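Local atomic coordinates of DUF2019 domain-containing protein (Rhodopseudomonas palustris, PDB entry 2I9C), a protein that is of unknown function but, as a small all-helical member of a family grouped with the TPR-like repeats, may serve in binding other proteins. Residues V21-Q25 and L40-M44. Residues are numbered along the deposited sequence; the frame is centred on the assembly and turned at random. Where two conformers were deposited one is given.
Sequences VTVEQ and LFGVM
L40 reaches across to the 21-25 turn and buries more surface in the contact than any other residue. Its fork splits the work: CD1 lies over the E24 backbone, 3.5 Å from E24 C and 3.6 Å from E24 CB, while CD2 meets V21 CB at 4.0 Å. A branched, flexible leucine suits this place because two methyls can fill the spaces beside two residues one turn apart. V21, short and beta-branched, uses both its methyls as well: CG1 meets V43 CG1, and CG2, set between backbone N and carbonyl carbon, rests against M44 CB, each at 4.0 Å. The axes of 21-25 and 40-44 approach to 9.2 Å and run at 153°, nearly antiparallel; the segments lie on the consecutive helices 11-30 and 34-53, a helical hairpin in line with the TPR clan to which the DUF2019 family belongs.

Q25 makes the polar link. Its long amide can serve two partners at once: NE2 gives a weak, bent hydrogen bond to L40 O (3.3 Å, 145° at the hydrogen), a carbonyl that already accepts M44 N, and OE1 is bonded to Q72 of helix 71-79. Shortening Q25 to an alanine would probably take the NE2 donor from L40 O, leave Q72 NE2 without OE1, and open a gap beside M44 CB.

Selenomethionine M44, the labelled form of methionine, has CG anti to its own N (chi1 -174°); its flexible selenoether chain then bends, bringing SE into van der Waals contact with Q25 NE2 (3.6 Å) and CE above one face of the F41 ring, near its rim.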
ATOM      1  N   VAL A  21       1.923  10.077  -2.472  1.00 28.95           N
ATOM      2  CA  VAL A  21       3.285   9.645  -2.099  1.00 29.14           C
ATOM      3  C   VAL A  21       3.699   8.302  -2.730  1.00 27.59           C
ATOM      4  O   VAL A  21       4.867   8.063  -2.991  1.00 27.97           O
ATOM      5  CB  VAL A  21       3.576   9.679  -0.527  1.00 29.27           C
ATOM      6  CG1 VAL A  21       3.126  10.941   0.068  1.00 29.86           C
ATOM      7  CG2 VAL A  21       2.913   8.541   0.167  1.00 30.85           C
ATOM      8  N   THR A  22       2.743   7.427  -2.973  1.00 28.91           N
ATOM      9  CA  THR A  22       3.020   6.155  -3.589  0.50 28.67           C
ATOM     10  C   THR A  22       3.201   6.256  -5.127  1.00 29.68           C
ATOM     11  O   THR A  22       4.012   5.522  -5.727  1.00 30.81           O
ATOM     12  CB  THR A  22       1.943   5.201  -3.111  0.50 28.85           C
ATOM     13  OG1 THR A  22       1.878   5.333  -1.676  0.50 27.82           O
ATOM     14  CG2 THR A  22       2.257   3.776  -3.470  0.50 29.02           C
ATOM     15  N   VAL A  23       2.482   7.185  -5.764  1.00 29.26           N
ATOM     16  CA  VAL A  23       2.823   7.568  -7.168  1.00 28.69           C
ATOM     17  C   VAL A  23       4.281   8.059  -7.216  1.00 29.77           C
ATOM     18  O   VAL A  23       5.072   7.662  -8.066  1.00 29.03           O
ATOM     19  CB  VAL A  23       1.864   8.677  -7.670  1.00 29.83           C
ATOM     20  CG1 VAL A  23       2.435   9.426  -8.882  1.00 29.24           C
ATOM     21  CG2 VAL A  23       0.493   8.048  -8.030  1.00 26.56           C
ATOM     22  N   GLU A  24       4.640   8.952  -6.298  1.00 30.74           N
ATOM     23  CA  GLU A  24       6.001   9.433  -6.248  1.00 32.44           C
ATOM     24  C   GLU A  24       7.016   8.338  -5.906  1.00 30.76           C
ATOM     25  O   GLU A  24       8.133   8.398  -6.399  1.00 31.04           O
ATOM     26  CB  GLU A  24       6.118  10.628  -5.318  1.00 33.14           C
ATOM     27  CG  GLU A  24       5.377  11.865  -5.885  1.00 35.89           C
ATOM     28  CD  GLU A  24       5.454  13.083  -4.952  1.00 38.77           C
ATOM     29  OE1 GLU A  24       6.464  13.215  -4.209  1.00 42.27           O
ATOM     30  OE2 GLU A  24       4.489  13.903  -4.964  1.00 43.68           O
ATOM     31  N   GLN A  25       6.638   7.340  -5.103  1.00 30.57           N
ATOM     32  CA  GLN A  25       7.467   6.107  -4.952  1.00 30.33           C
ATOM     33  C   GLN A  25       7.771   5.452  -6.288  1.00 30.56           C
ATOM     34  O   GLN A  25       8.935   5.186  -6.622  1.00 31.21           O
ATOM     35  CB  GLN A  25       6.823   5.068  -4.025  1.00 29.64           C
ATOM     36  CG  GLN A  25       6.871   5.425  -2.510  1.00 28.50           C
ATOM     37  CD  GLN A  25       6.014   4.466  -1.723  1.00 30.71           C
ATOM     38  OE1 GLN A  25       5.798   3.352  -2.157  1.00 33.90           O
ATOM     39  NE2 GLN A  25       5.471   4.903  -0.603  1.00 31.72           N
ATOM     40  N   LEU A  40       9.650   8.607   1.014  1.00 29.10           N
ATOM     41  CA  LEU A  40       8.251   8.414   0.611  1.00 30.49           C
ATOM     42  C   LEU A  40       7.625   7.149   1.187  1.00 30.96           C
ATOM     43  O   LEU A  40       6.446   7.153   1.577  1.00 30.71           O
ATOM     44  CB  LEU A  40       8.154   8.424  -0.913  1.00 30.26           C
ATOM     45  CG  LEU A  40       8.465   9.775  -1.555  1.00 29.63           C
ATOM     46  CD1 LEU A  40       8.662   9.512  -3.021  1.00 32.43           C
ATOM     47  CD2 LEU A  40       7.369  10.801  -1.326  1.00 30.66           C
ATOM     48  N   PHE A  41       8.402   6.071   1.266  1.00 31.61           N
ATOM     49  CA  PHE A  41       7.920   4.858   1.930  1.00 32.57           C
ATOM     50  C   PHE A  41       7.592   5.095   3.400  1.00 32.15           C
ATOM     51  O   PHE A  41       6.530   4.671   3.855  1.00 31.79           O
ATOM     52  CB  PHE A  41       8.911   3.678   1.790  1.00 34.40           C
ATOM     53  CG  PHE A  41       8.354   2.359   2.280  1.00 37.69           C
ATOM     54  CD1 PHE A  41       7.598   1.556   1.417  1.00 43.16           C
ATOM     55  CD2 PHE A  41       8.538   1.943   3.597  1.00 42.90           C
ATOM     56  CE1 PHE A  41       7.065   0.338   1.860  1.00 43.68           C
ATOM     57  CE2 PHE A  41       8.012   0.725   4.057  1.00 43.93           C
ATOM     58  CZ  PHE A  41       7.270  -0.084   3.171  1.00 41.04           C
ATOM     59  N   GLY A  42       8.511   5.742   4.141  1.00 30.40           N
ATOM     60  CA  GLY A  42       8.262   6.114   5.549  1.00 30.83           C
ATOM     61  C   GLY A  42       6.997   6.958   5.721  1.00 30.25           C
ATOM     62  O   GLY A  42       6.192   6.720   6.633  1.00 30.00           O
ATOM     63  N   VAL A  43       6.826   7.956   4.867  1.00 29.23           N
ATOM     64  CA  VAL A  43       5.607   8.780   4.914  1.00 29.54           C
ATOM     65  C   VAL A  43       4.354   7.926   4.729  1.00 30.73           C
ATOM     66  O   VAL A  43       3.358   8.069   5.479  1.00 30.42           O
ATOM     67  CB  VAL A  43       5.637   9.931   3.868  1.00 27.86           C
ATOM     68  CG1 VAL A  43       4.332  10.683   3.899  1.00 28.22           C
ATOM     69  CG2 VAL A  43       6.752  10.897   4.206  1.00 28.94           C
HETATM   70  N   MSE A  44       4.394   7.047   3.716  1.00 30.11           N
HETATM   71  CA  MSE A  44       3.285   6.169   3.426  1.00 32.88           C
HETATM   72  C   MSE A  44       2.906   5.329   4.643  1.00 30.04           C
HETATM   73  O   MSE A  44       1.720   5.182   4.953  1.00 28.99           O
HETATM   74  CB  MSE A  44       3.660   5.237   2.253  1.00 31.34           C
HETATM   75  CG  MSE A  44       2.483   4.359   1.761  1.00 37.73           C
HETATM   76 SE   MSE A  44       3.214   2.637   1.087  1.00 44.67          SE
HETATM   77  CE  MSE A  44       3.988   1.967   2.651  1.00 41.85           C
TER